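Leucine aminopeptidase 2 (Saccharomyces cerevisiae, PDB 2XQ0) cleaves di- and tripeptides preferentially as a zinc-dependent aminopeptidase of the M1 family, and also shows low epoxide hydrolase activity in vitro. Local coordinates at residues 384-387 / 388-391; 366-370 / 371-375; 378-381 / 382-385; 356-359 / 360-364; 312-315 / 316-319. All blocks are in the same frame, centred on the assembly; numbering follows the deposited sequence.

Interaction 1 of 5, residues 384-387 / 388-391. With BES (2-(3-amino-2-hydroxy-4-phenyl-butyrylamino)-4-methyl-pentanoic acid), chain B.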
loop_
_atom_site.group_PDB
_atom_site.type_symbol
_atom_site.label_atom_id
_atom_site.label_comp_id
_atom_site.label_asym_id
_atom_site.label_seq_id
_atom_site.Cartn_x
_atom_site.Cartn_y
_atom_site.Cartn_z
ATOM N N ALA A 384 -7.611 11.288 -0.373
ATOM C CA ALA A 384 -6.614 11.808 0.553
ATOM C C ALA A 384 -5.363 10.953 0.575
ATOM O O ALA A 384 -4.400 11.277 1.262
ATOM C CB ALA A 384 -7.190 11.891 1.944
ATOM N N PHE A 385 -5.376 9.846 -0.157
ATOM C CA PHE A 385 -4.185 9.016 -0.221
ATOM C C PHE A 385 -3.237 9.593 -1.266
ATOM O O PHE A 385 -3.612 9.886 -2.407
ATOM C CB PHE A 385 -4.521 7.540 -0.467
ATOM C CG PHE A 385 -5.414 6.947 0.594
ATOM C CD1 PHE A 385 -5.267 7.315 1.925
ATOM C CD2 PHE A 385 -6.403 6.038 0.266
ATOM C CE1 PHE A 385 -6.087 6.783 2.906
ATOM C CE2 PHE A 385 -7.226 5.505 1.247
ATOM C CZ PHE A 385 -7.065 5.875 2.564
ATOM N N SER A 386 -2.012 9.814 -0.828
ATOM C CA SER A 386 -0.977 10.352 -1.675
ATOM C C SER A 386 0.293 9.934 -0.994
ATOM O O SER A 386 0.270 9.154 -0.048
ATOM C CB SER A 386 -1.047 11.876 -1.700
ATOM O OG SER A 386 -0.683 12.414 -0.434
ATOM N N THR A 387 1.403 10.494 -1.443
ATOM C CA THR A 387 2.678 10.236 -0.803
ATOM C C THR A 387 2.835 10.962 0.542
ATOM O O THR A 387 3.700 10.610 1.344
ATOM C CB THR A 387 3.809 10.630 -1.742
ATOM O OG1 THR A 387 3.605 9.985 -3.012
ATOM C CG2 THR A 387 5.140 10.222 -1.152
ATOM N N VAL A 388 1.988 11.956 0.804
ATOM C CA VAL A 388 2.136 12.770 2.024
ATOM C C VAL A 388 2.133 11.984 3.346
ATOM O O VAL A 388 3.025 12.166 4.171
ATOM C CB VAL A 388 1.082 13.902 2.068
ATOM C CG1 VAL A 388 1.105 14.615 3.425
ATOM C CG2 VAL A 388 1.344 14.882 0.937
ATOM N N PRO A 389 1.137 11.102 3.562
ATOM C CA PRO A 389 1.178 10.402 4.857
ATOM C C PRO A 389 2.426 9.542 5.007
ATOM O O PRO A 389 2.950 9.397 6.118
ATOM C CB PRO A 389 -0.088 9.518 4.840
ATOM C CG PRO A 389 -0.578 9.532 3.402
ATOM C CD PRO A 389 -0.134 10.878 2.854
ATOM N N TYR A 390 2.882 8.968 3.895
ATOM C CA TYR A 390 4.074 8.132 3.894
ATOM C C TYR A 390 5.304 8.954 4.251
ATOM O O TYR A 390 6.005 8.665 5.218
ATOM C CB TYR A 390 4.269 7.502 2.503
ATOM C CG TYR A 390 3.191 6.506 2.112
ATOM C CD1 TYR A 390 1.978 6.928 1.564
ATOM C CD2 TYR A 390 3.398 5.142 2.272
ATOM C CE1 TYR A 390 0.984 6.005 1.210
ATOM C CE2 TYR A 390 2.417 4.212 1.919
ATOM C CZ TYR A 390 1.222 4.645 1.393
ATOM O OH TYR A 390 0.265 3.716 1.038
ATOM N N GLU A 391 5.566 9.974 3.452
ATOM C CA GLU A 391 6.857 10.657 3.498
ATOM C C GLU A 391 6.892 11.861 4.420
ATOM O O GLU A 391 7.907 12.113 5.057
ATOM C CB GLU A 391 7.295 11.074 2.094
ATOM C CG GLU A 391 7.552 9.897 1.137
ATOM C CD GLU A 391 8.731 9.022 1.559
ATOM O OE1 GLU A 391 9.617 9.496 2.308
ATOM O OE2 GLU A 391 8.767 7.847 1.147
HETATM N N2 BES B . -1.919 -1.236 2.015
HETATM C C1 BES B . -0.976 -0.310 1.424
HETATM C C6 BES B . -1.438 0.088 0.020
HETATM C C7 BES B . -2.753 0.830 0.097
HETATM C C8 BES B . -2.917 1.851 1.027
HETATM C C12 BES B . -3.804 0.483 -0.747
HETATM C C9 BES B . -4.126 2.532 1.105
HETATM C C11 BES B . -5.016 1.165 -0.666
HETATM C C10 BES B . -5.177 2.192 0.259
HETATM C C2 BES B . 0.431 -0.917 1.361
HETATM O O2 BES B . 0.956 -1.346 2.626
HETATM C C3 BES B . 1.330 0.121 0.777
HETATM O O3 BES B . 1.664 1.121 1.418
HETATM N N1 BES B . 1.655 -0.196 -0.469
HETATM C C4 BES B . 2.499 0.537 -1.391
HETATM C C13 BES B . 3.851 -0.152 -1.252
HETATM C C14 BES B . 4.983 0.822 -0.956
HETATM C C15 BES B . 6.154 0.085 -0.315
HETATM C C16 BES B . 4.522 1.986 -0.081
HETATM C C5 BES B . 1.956 0.274 -2.767
HETATM O O1 BES B . 2.154 1.117 -3.669
HETATM O O4 BES B . 1.312 -0.790 -2.957
#
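Thr-387 O accepts from Glu-391 N at 2.9 Å, the C=O...N angle being nearly straight (173°), which closes the first turn of helix 388-403 on the loop that enters it. Ser-386 caps this entry: its OG takes the N-H of Val-388 at 3.0 Å. A chi1 of 69° sets that hydroxyl between its own backbone N and carbonyl carbon, turned to the start of the helix. Thr-387 and Glu-391 run side by side, pointing the same way, CG2 of the threonine only 3.3 Å from CG of the glutamate, while the Glu-391 carboxylate forms a salt bridge with Arg-332. Tyr-390 reaches the inhibitor. Ser-386 O lies at its ring edge, 3.2 Å from CD1, and beyond it the phenol OH donates to O3 of the bound bestatin at 3.0 Å, with O3 in the ring plane. The inhibitor's phenyl group meets Phe-385, its C9 lying 4.2 Å above one face of that ring and offset toward the rim. A phenylalanine in place of Tyr-390 would probably leave the inhibitor carbonyl without this donor. Tyr-390 is the proton donor of the active site and stands beside the zinc ligands Glu-324 and His-301, so the capped helix start presents a catalytic side chain of an M1 metallopeptidase.

Interaction 2 of 5, residues 366-370 / 371-375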
loop_
_atom_site.group_PDB
_atom_site.type_symbol
_atom_site.label_atom_id
_atom_site.label_comp_id
_atom_site.label_asym_id
_atom_site.label_seq_id
_atom_site.Cartn_x
_atom_site.Cartn_y
_atom_site.Cartn_z
ATOM N N GLU A 366 -3.375 22.690 -0.916
ATOM C CA GLU A 366 -3.633 23.388 0.341
ATOM C C GLU A 366 -4.390 22.484 1.302
ATOM O O GLU A 366 -4.199 22.547 2.523
ATOM C CB GLU A 366 -4.430 24.666 0.100
ATOM C CG GLU A 366 -4.784 25.424 1.371
ATOM C CD GLU A 366 -3.811 26.554 1.683
ATOM O OE1 GLU A 366 -2.670 26.525 1.171
ATOM O OE2 GLU A 366 -4.192 27.473 2.443
ATOM N N ARG A 367 -5.265 21.658 0.736
ATOM C CA ARG A 367 -6.057 20.727 1.518
ATOM C C ARG A 367 -5.342 19.388 1.685
ATOM O O ARG A 367 -5.166 18.895 2.795
ATOM C CB ARG A 367 -7.419 20.487 0.861
ATOM C CG ARG A 367 -8.173 19.363 1.527
ATOM C CD ARG A 367 -9.612 19.217 1.082
ATOM N NE ARG A 367 -10.282 18.300 1.999
ATOM C CZ ARG A 367 -11.478 17.763 1.805
ATOM N NH1 ARG A 367 -11.971 16.937 2.720
ATOM N NH2 ARG A 367 -12.173 18.047 0.707
ATOM N N PHE A 368 -4.950 18.781 0.572
ATOM C CA PHE A 368 -4.546 17.384 0.624
ATOM C C PHE A 368 -3.076 17.141 0.970
ATOM O O PHE A 368 -2.655 15.994 1.051
ATOM C CB PHE A 368 -4.924 16.651 -0.663
ATOM C CG PHE A 368 -6.415 16.497 -0.861
ATOM C CD1 PHE A 368 -7.058 17.138 -1.908
ATOM C CD2 PHE A 368 -7.164 15.714 0.001
ATOM C CE1 PHE A 368 -8.429 16.994 -2.094
ATOM C CE2 PHE A 368 -8.539 15.572 -0.176
ATOM C CZ PHE A 368 -9.163 16.209 -1.222
ATOM N N SER A 369 -2.298 18.197 1.196
ATOM C CA SER A 369 -0.895 17.992 1.548
ATOM C C SER A 369 -0.607 18.190 3.031
ATOM O O SER A 369 0.540 18.162 3.450
ATOM C CB SER A 369 0.024 18.872 0.699
ATOM O OG SER A 369 -0.015 20.220 1.119
ATOM N N THR A 370 -1.647 18.404 3.828
ATOM C CA THR A 370 -1.470 18.485 5.272
ATOM C C THR A 370 -1.323 17.071 5.798
ATOM O O THR A 370 -1.961 16.147 5.284
ATOM C CB THR A 370 -2.658 19.188 5.962
ATOM O OG1 THR A 370 -3.870 18.450 5.725
ATOM C CG2 THR A 370 -2.821 20.611 5.411
ATOM N N LEU A 371 -0.480 16.890 6.812
ATOM C CA LEU A 371 -0.228 15.554 7.341
ATOM C C LEU A 371 -1.492 14.924 7.931
ATOM O O LEU A 371 -1.803 13.790 7.623
ATOM C CB LEU A 371 0.892 15.574 8.374
ATOM C CG LEU A 371 1.329 14.202 8.885
ATOM C CD1 LEU A 371 1.726 13.317 7.720
ATOM C CD2 LEU A 371 2.493 14.356 9.859
ATOM N N VAL A 372 -2.202 15.667 8.782
ATOM C CA VAL A 372 -3.479 15.223 9.335
ATOM C C VAL A 372 -4.547 15.716 8.387
ATOM O O VAL A 372 -4.517 16.877 7.966
ATOM C CB VAL A 372 -3.731 15.849 10.727
ATOM C CG1 VAL A 372 -5.170 15.614 11.185
ATOM C CG2 VAL A 372 -2.720 15.306 11.751
ATOM N N GLN A 373 -5.489 14.841 8.052
ATOM C CA GLN A 373 -6.524 15.166 7.079
ATOM C C GLN A 373 -7.858 15.472 7.750
ATOM O O GLN A 373 -8.046 15.195 8.939
ATOM C CB GLN A 373 -6.664 14.012 6.073
ATOM C CG GLN A 373 -5.538 13.966 5.081
ATOM C CD GLN A 373 -5.561 15.153 4.140
ATOM O OE1 GLN A 373 -4.648 15.989 4.127
ATOM N NE2 GLN A 373 -6.611 15.238 3.354
ATOM N N ASN A 374 -8.779 16.048 6.986
ATOM C CA ASN A 374 -10.080 16.458 7.511
ATOM C C ASN A 374 -11.128 16.011 6.521
ATOM O O ASN A 374 -11.641 16.805 5.742
ATOM C CB ASN A 374 -10.126 17.984 7.715
ATOM C CG ASN A 374 -11.486 18.490 8.236
ATOM O OD1 ASN A 374 -12.295 17.739 8.781
ATOM N ND2 ASN A 374 -11.717 19.788 8.080
ATOM N N LEU A 375 -11.414 14.717 6.529
ATOM C CA LEU A 375 -12.372 14.156 5.610
ATOM C C LEU A 375 -13.735 14.403 6.233
ATOM O O LEU A 375 -13.889 14.391 7.450
ATOM C CB LEU A 375 -12.150 12.651 5.443
ATOM C CG LEU A 375 -10.827 12.123 4.881
ATOM C CD1 LEU A 375 -10.875 10.609 4.777
ATOM C CD2 LEU A 375 -10.514 12.721 3.519
HETATM O O HOH W 1 -8.401 17.084 4.432
#
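Arg-367 is stretched out, CG trans to the backbone N (chi1 171°) and the chain extended to NE, which carries the guanidinium from the end of helix 365-368 across to Asn-374. There NH1 donates to Asn-374 O at 3.0 Å; NH1 comes from above the carbonyl plane, and the acceptor lies 23° out of the guanidinium plane. NH1 is also bonded to Thr-379 OG1. A water in the guanidinium plane accepts from Asn-374 N at 2.8 Å and, weakly, from Arg-367 NE at 3.3 Å, so the arginine meets Asn-374 O directly and Asn-374 N through a weakly bound water. Phe-368 packs against the arm: Arg-367 CG sits 4.0 Å over the centre of its ring. The helix ends here, Ser-369 being the first residue to leave helical angles, and the chain turns back into the long loop of the M1 catalytic domain that leads to helix 388-403. Inside this turn Thr-370 OG1 donates to Val-372 O at 2.8 Å, again from above the carbonyl plane, and the bent side chain of Gln-373 folds back toward Thr-370. Leu-371 points out of the turn and packs on Leu-396 of helix 388-403 and Leu-455 of helix 451-456.

Interaction 3 of 5, residues 378-381 / 382-385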
loop_
_atom_site.group_PDB
_atom_site.type_symbol
_atom_site.label_atom_id
_atom_site.label_comp_id
_atom_site.label_asym_id
_atom_site.label_seq_id
_atom_site.Cartn_x
_atom_site.Cartn_y
_atom_site.Cartn_z
ATOM N N ASN A 378 -18.566 13.389 3.232
ATOM C CA ASN A 378 -18.748 13.598 1.800
ATOM C C ASN A 378 -17.451 13.365 1.017
ATOM O O ASN A 378 -17.405 13.529 -0.199
ATOM C CB ASN A 378 -19.249 15.018 1.533
ATOM C CG ASN A 378 -18.242 16.078 1.960
ATOM O OD1 ASN A 378 -17.315 15.797 2.730
ATOM N ND2 ASN A 378 -18.416 17.299 1.460
ATOM N N THR A 379 -16.387 13.011 1.722
ATOM C CA THR A 379 -15.096 12.848 1.073
ATOM C C THR A 379 -14.750 11.383 0.934
ATOM O O THR A 379 -14.864 10.608 1.891
ATOM C CB THR A 379 -13.968 13.506 1.872
ATOM O OG1 THR A 379 -14.309 14.861 2.174
ATOM C CG2 THR A 379 -12.680 13.479 1.062
ATOM N N ASP A 380 -14.327 11.003 -0.263
ATOM C CA ASP A 380 -13.807 9.667 -0.486
ATOM C C ASP A 380 -12.435 9.615 0.156
ATOM O O ASP A 380 -11.570 10.428 -0.172
ATOM C CB ASP A 380 -13.706 9.397 -1.989
ATOM C CG ASP A 380 -13.313 7.966 -2.308
ATOM O OD1 ASP A 380 -12.750 7.276 -1.429
ATOM O OD2 ASP A 380 -13.556 7.532 -3.454
ATOM N N PRO A 381 -12.229 8.672 1.091
ATOM C CA PRO A 381 -10.927 8.506 1.742
ATOM C C PRO A 381 -9.797 8.339 0.731
ATOM O O PRO A 381 -8.671 8.768 1.008
ATOM C CB PRO A 381 -11.105 7.219 2.547
ATOM C CG PRO A 381 -12.548 7.192 2.876
ATOM C CD PRO A 381 -13.258 7.808 1.697
ATOM N N ASP A 382 -10.089 7.722 -0.412
ATOM C CA ASP A 382 -9.120 7.599 -1.501
ATOM C C ASP A 382 -8.524 8.958 -1.836
ATOM O O ASP A 382 -7.316 9.092 -2.004
ATOM C CB ASP A 382 -9.785 7.039 -2.766
ATOM C CG ASP A 382 -9.830 5.517 -2.799
ATOM O OD1 ASP A 382 -8.993 4.872 -2.131
ATOM O OD2 ASP A 382 -10.699 4.964 -3.513
ATOM N N ASP A 383 -9.384 9.964 -1.933
ATOM C CA ASP A 383 -8.973 11.290 -2.383
ATOM C C ASP A 383 -7.865 11.890 -1.528
ATOM O O ASP A 383 -7.247 12.881 -1.914
ATOM C CB ASP A 383 -10.173 12.249 -2.432
ATOM C CG ASP A 383 -11.115 11.947 -3.585
ATOM O OD1 ASP A 383 -10.891 10.950 -4.312
ATOM O OD2 ASP A 383 -12.086 12.714 -3.763
ATOM N N ALA A 384 -7.611 11.288 -0.373
ATOM C CA ALA A 384 -6.614 11.808 0.553
ATOM C C ALA A 384 -5.363 10.953 0.575
ATOM O O ALA A 384 -4.400 11.277 1.262
ATOM C CB ALA A 384 -7.190 11.891 1.944
ATOM N N PHE A 385 -5.376 9.846 -0.157
ATOM C CA PHE A 385 -4.185 9.016 -0.221
ATOM C C PHE A 385 -3.237 9.593 -1.266
ATOM O O PHE A 385 -3.612 9.886 -2.407
ATOM C CB PHE A 385 -4.521 7.540 -0.467
ATOM C CG PHE A 385 -5.414 6.947 0.594
ATOM C CD1 PHE A 385 -5.267 7.315 1.925
ATOM C CD2 PHE A 385 -6.403 6.038 0.266
ATOM C CE1 PHE A 385 -6.087 6.783 2.906
ATOM C CE2 PHE A 385 -7.226 5.505 1.247
ATOM C CZ PHE A 385 -7.065 5.875 2.564
HETATM O O HOH W 2 -14.335 12.865 -2.506
HETATM O O HOH W 3 -13.027 4.612 -1.271
#
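Asp-380 binds the turn that follows it through two oxygens: its backbone O accepts from Asp-383 N at 2.8 Å, and its side-chain OD1 accepts from Asp-382 N at 2.9 Å. The second bond makes an Asx turn at the start of the 3-10 segment. With chi1 at -174° the carboxylate swings alongside its own carbonyl carbon, and the N-H of Asp-382 meets OD1 from above the carboxylate plane, 50° out of it. Water adds to the grip. One molecule donates to Asp-380 OD1 at 2.7 Å and weakly to Asp-382 OD2; another accepts from Asp-380 N and donates to Asp-383 OD2 at 2.6 Å. Asp-380 OD1 and Asp-382 OD2 stand just 3.7 Å apart, a like-charge approach that the shared water and the peptide N-H probably ease. Farther along, the Phe-385 ring lies across the turn with Pro-381 O 3.4 Å above the centre of one face, and Pro-381 CB touches Phe-385 CZ at 4.3 Å. The turn belongs to the loop between helices 365-368 and 388-403; Pro-381 packs on Ile-149 and Ser-20 of other loops, and Phe-385 meets Phe-320, just ahead of helix 321-339.

Interaction 4 of 5, residues 356-359 / 360-364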
loop_
_atom_site.group_PDB
_atom_site.type_symbol
_atom_site.label_atom_id
_atom_site.label_comp_id
_atom_site.label_asym_id
_atom_site.label_seq_id
_atom_site.Cartn_x
_atom_site.Cartn_y
_atom_site.Cartn_z
ATOM N N GLN A 356 7.829 15.390 -3.215
ATOM C CA GLN A 356 7.806 16.616 -4.015
ATOM C C GLN A 356 6.913 16.464 -5.218
ATOM O O GLN A 356 6.083 17.324 -5.492
ATOM C CB GLN A 356 9.213 16.991 -4.477
ATOM C CG GLN A 356 9.286 18.307 -5.209
ATOM C CD GLN A 356 9.045 19.487 -4.295
ATOM O OE1 GLN A 356 9.912 19.859 -3.509
ATOM N NE2 GLN A 356 7.860 20.086 -4.394
ATOM N N ASN A 357 7.095 15.375 -5.952
ATOM C CA ASN A 357 6.300 15.147 -7.140
ATOM C C ASN A 357 4.818 15.051 -6.809
ATOM O O ASN A 357 3.976 15.586 -7.515
ATOM C CB ASN A 357 6.771 13.875 -7.851
ATOM C CG ASN A 357 8.196 13.986 -8.357
ATOM O OD1 ASN A 357 8.725 15.087 -8.518
ATOM N ND2 ASN A 357 8.824 12.847 -8.618
ATOM N N SER A 358 4.509 14.363 -5.721
ATOM C CA SER A 358 3.126 14.150 -5.321
ATOM C C SER A 358 2.429 15.465 -4.982
ATOM O O SER A 358 1.271 15.682 -5.347
ATOM C CB SER A 358 3.079 13.185 -4.135
ATOM O OG SER A 358 1.777 13.119 -3.595
ATOM N N ILE A 359 3.137 16.350 -4.293
ATOM C CA ILE A 359 2.576 17.634 -3.914
ATOM C C ILE A 359 2.519 18.573 -5.126
ATOM O O ILE A 359 1.544 19.307 -5.300
ATOM C CB ILE A 359 3.374 18.290 -2.771
ATOM C CG1 ILE A 359 3.191 17.501 -1.466
ATOM C CG2 ILE A 359 2.932 19.726 -2.579
ATOM C CD1 ILE A 359 4.023 18.033 -0.324
ATOM N N ASP A 360 3.556 18.538 -5.963
ATOM C CA ASP A 360 3.585 19.345 -7.192
ATOM C C ASP A 360 2.471 18.948 -8.166
ATOM O O ASP A 360 1.960 19.781 -8.915
ATOM C CB ASP A 360 4.944 19.224 -7.904
ATOM C CG ASP A 360 6.046 19.988 -7.197
ATOM O OD1 ASP A 360 5.760 20.626 -6.164
ATOM O OD2 ASP A 360 7.202 19.960 -7.677
ATOM N N SER A 361 2.106 17.674 -8.169
ATOM C CA SER A 361 1.117 17.173 -9.111
ATOM C C SER A 361 -0.281 17.314 -8.531
ATOM O O SER A 361 -1.278 16.954 -9.159
ATOM C CB SER A 361 1.393 15.704 -9.433
ATOM O OG SER A 361 0.745 14.858 -8.491
ATOM N N MET A 362 -0.356 17.855 -7.326
ATOM C CA MET A 362 -1.617 17.867 -6.602
ATOM C C MET A 362 -2.667 18.835 -7.118
ATOM O O MET A 362 -2.399 19.981 -7.460
ATOM C CB MET A 362 -1.391 18.102 -5.109
ATOM C CG MET A 362 -1.398 16.817 -4.316
ATOM S SD MET A 362 -1.506 17.135 -2.567
ATOM C CE MET A 362 -1.275 15.479 -1.927
ATOM N N LYS A 363 -3.868 18.294 -7.186
ATOM C CA LYS A 363 -5.121 19.006 -7.342
ATOM C C LYS A 363 -5.270 20.228 -6.423
ATOM O O LYS A 363 -5.241 21.387 -6.857
ATOM C CB LYS A 363 -6.193 18.001 -6.946
ATOM C CG LYS A 363 -5.770 17.258 -5.669
ATOM C CD LYS A 363 -6.430 15.911 -5.526
ATOM C CE LYS A 363 -5.903 15.211 -4.288
ATOM N NZ LYS A 363 -4.419 15.126 -4.334
ATOM N N ASP A 364 -5.448 19.930 -5.141
ATOM C CA ASP A 364 -5.788 20.892 -4.110
ATOM C C ASP A 364 -4.759 20.704 -3.008
ATOM O O ASP A 364 -5.088 20.173 -1.949
ATOM C CB ASP A 364 -7.188 20.543 -3.584
ATOM C CG ASP A 364 -7.718 21.538 -2.569
ATOM O OD1 ASP A 364 -6.968 22.458 -2.175
ATOM O OD2 ASP A 364 -8.901 21.389 -2.166
#
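Gln-356 and Asp-360 are joined twice, by two bonds of 2.8 Å: Asp-360 N donates to Gln-356 O, and Gln-356 NE2 donates to Asp-360 OD1. The side-chain bond is bent and reaches OD1 from above the carboxylate plane. It depends on a fold in the glutamine chain at chi2, 70°, which curls the amide back over the carboxylate; the two planes lie 36° apart. Shortening Gln-356 to an alanine is likely to leave the Asp-360 carboxylate without this donor and freer to turn. The last turn then tightens. Ser-361 N still bonds to Asn-357 O at 2.9 Å, four residues back, but Met-362 N goes to Ile-359 O at 3.1 Å, three back and far out of the carbonyl plane (72°). Ser-358 O, left by that shift, takes the Ser-361 hydroxyl from above its plane at 3.3 Å, with Met-362 CG also close against it. This is the C-terminal end of helix 341-360. Ile-359 and Met-362 both pack on Val-388 of helix 388-403, Met-362 also touches Phe-368, and Asp-364 forms the N-cap of helix 365-368.

Interaction 5 of 5, residues 312-315 / 316-319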
loop_
_atom_site.group_PDB
_atom_site.type_symbol
_atom_site.label_atom_id
_atom_site.label_comp_id
_atom_site.label_asym_id
_atom_site.label_seq_id
_atom_site.Cartn_x
_atom_site.Cartn_y
_atom_site.Cartn_z
ATOM N N VAL A 312 -1.286 -1.802 15.951
ATOM C CA VAL A 312 -1.698 -0.481 16.403
ATOM C C VAL A 312 -2.247 0.257 15.189
ATOM O O VAL A 312 -1.544 0.433 14.216
ATOM C CB VAL A 312 -0.505 0.317 16.988
ATOM C CG1 VAL A 312 -0.904 1.753 17.247
ATOM C CG2 VAL A 312 0.002 -0.332 18.266
ATOM N N THR A 313 -3.513 0.654 15.236
ATOM C CA THR A 313 -4.223 1.086 14.035
ATOM C C THR A 313 -4.718 2.525 14.113
ATOM O O THR A 313 -5.116 2.991 15.169
ATOM C CB THR A 313 -5.436 0.167 13.802
ATOM O OG1 THR A 313 -5.011 -1.195 13.887
ATOM C CG2 THR A 313 -6.078 0.430 12.424
ATOM N N ASN A 314 -4.708 3.234 12.989
ATOM C CA ASN A 314 -5.296 4.558 12.966
ATOM C C ASN A 314 -6.806 4.464 13.191
ATOM O O ASN A 314 -7.484 3.582 12.649
ATOM C CB ASN A 314 -4.996 5.301 11.650
ATOM C CG ASN A 314 -5.206 4.426 10.406
ATOM O OD1 ASN A 314 -5.944 3.455 10.432
ATOM N ND2 ASN A 314 -4.549 4.783 9.315
ATOM N N CYS A 315 -7.339 5.381 13.987
ATOM C CA CYS A 315 -8.748 5.311 14.337
ATOM C C CYS A 315 -9.659 5.727 13.193
ATOM O O CYS A 315 -10.822 5.326 13.147
ATOM C CB CYS A 315 -9.021 6.173 15.566
ATOM S SG CYS A 315 -8.828 7.914 15.244
ATOM N N SER A 316 -9.135 6.542 12.281
ATOM C CA SER A 316 -9.900 7.000 11.129
ATOM C C SER A 316 -8.943 7.340 10.014
ATOM O O SER A 316 -7.730 7.351 10.211
ATOM C CB SER A 316 -10.722 8.239 11.479
ATOM O OG SER A 316 -9.956 9.424 11.373
ATOM N N TRP A 317 -9.484 7.657 8.847
ATOM C CA TRP A 317 -8.639 7.948 7.696
ATOM C C TRP A 317 -8.086 9.382 7.717
ATOM O O TRP A 317 -7.267 9.741 6.885
ATOM C CB TRP A 317 -9.359 7.590 6.393
ATOM C CG TRP A 317 -9.835 6.145 6.460
ATOM C CD1 TRP A 317 -11.124 5.711 6.579
ATOM C CD2 TRP A 317 -9.011 4.968 6.505
ATOM N NE1 TRP A 317 -11.156 4.331 6.672
ATOM C CE2 TRP A 317 -9.870 3.854 6.632
ATOM C CE3 TRP A 317 -7.628 4.748 6.438
ATOM C CZ2 TRP A 317 -9.393 2.539 6.678
ATOM C CZ3 TRP A 317 -7.155 3.446 6.497
ATOM C CH2 TRP A 317 -8.029 2.360 6.608
ATOM N N ASN A 318 -8.506 10.174 8.702
ATOM C CA ASN A 318 -7.876 11.472 8.967
ATOM C C ASN A 318 -6.483 11.348 9.537
ATOM O O ASN A 318 -5.706 12.286 9.455
ATOM C CB ASN A 318 -8.690 12.282 9.976
ATOM C CG ASN A 318 -9.911 12.919 9.378
ATOM O OD1 ASN A 318 -10.132 12.872 8.169
ATOM N ND2 ASN A 318 -10.693 13.575 10.223
ATOM N N HIS A 319 -6.191 10.208 10.155
ATOM C CA HIS A 319 -4.922 9.999 10.869
ATOM C C HIS A 319 -4.128 8.845 10.244
ATOM O O HIS A 319 -3.397 8.113 10.926
ATOM C CB HIS A 319 -5.194 9.746 12.355
ATOM C CG HIS A 319 -6.004 10.827 12.988
ATOM N ND1 HIS A 319 -5.436 11.976 13.494
ATOM C CD2 HIS A 319 -7.341 10.972 13.123
ATOM C CE1 HIS A 319 -6.393 12.772 13.939
ATOM N NE2 HIS A 319 -7.558 12.187 13.723
#
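Cys-315 and His-319 meet as a sulfur and an imidazole with no hydrogen bond between their segments: SG stands 4.8 Å from the ring centroid, 49° off the ring normal, its nearest ring atom being His-319 CD2 at 4.0 Å. The thiol reaches this place because chi1 of Cys-315, 68°, tucks SG between its backbone N and carbonyl carbon, facing the turn that follows. That turn is built by Ser-316. Its OG accepts from Asn-318 N at 3.1 Å, an ST turn, and its O accepts from His-319 N at 3.2 Å, which brings His-319 back beside the strand end. The backbone returns as well, His-319 O lying 3.3 Å from Asn-314 CB. The indole of Trp-317 brings CZ3 to 4.1 Å from both ND2 and OD1 of Asn-314, with the amide and ring planes 74° apart; at that distance the two groups pack without a hydrogen bond. Strand 312-314 pairs in parallel with strand 424-426, and the turn carries the chain from the zinc-binding helix 297-311, by way of this strand, to helix 321-339, which supplies the zinc ligand Glu-324. Trp-317 lies beside the substrate-binding Glu-147 and meets Tyr-205 edge-to-face. The His-319 imidazole is held at both nitrogens, NE2 by Glu-16 and ND1 by Thr-428, which fixes its rotation against the thiol. The Glu-16 carboxylate would probably polarise the buried ring and may raise its proton affinity, whereas the oblique sulfur contact is probably a weak, loosely directed one.

Interactions 1 to 4 follow one stretch, from the end of helix 341-360 to the start of helix 388-403, and interaction 5 touches interactions 1, 2 and 3. Interaction 1 is at the active site; interactions 2 and 4 have centres about 9 and 10 Å from its centre. Interaction 4 packs against the helix start, Met-362 CE being 3.5 Å from Ser-386 OG. Interaction 3 overlaps interaction 1 and shares Phe-385, whose CZ lies 4.1 Å from Trp-317 CE3 of interaction 5. Phe-385 touches the bestatin phenyl group; the Trp-317 side chain is about 6 Å from the inhibitor (nearest atoms). Asn-318 OD1 probably bonds to Leu-375 N at 2.8 Å, joining interactions 5 and 2.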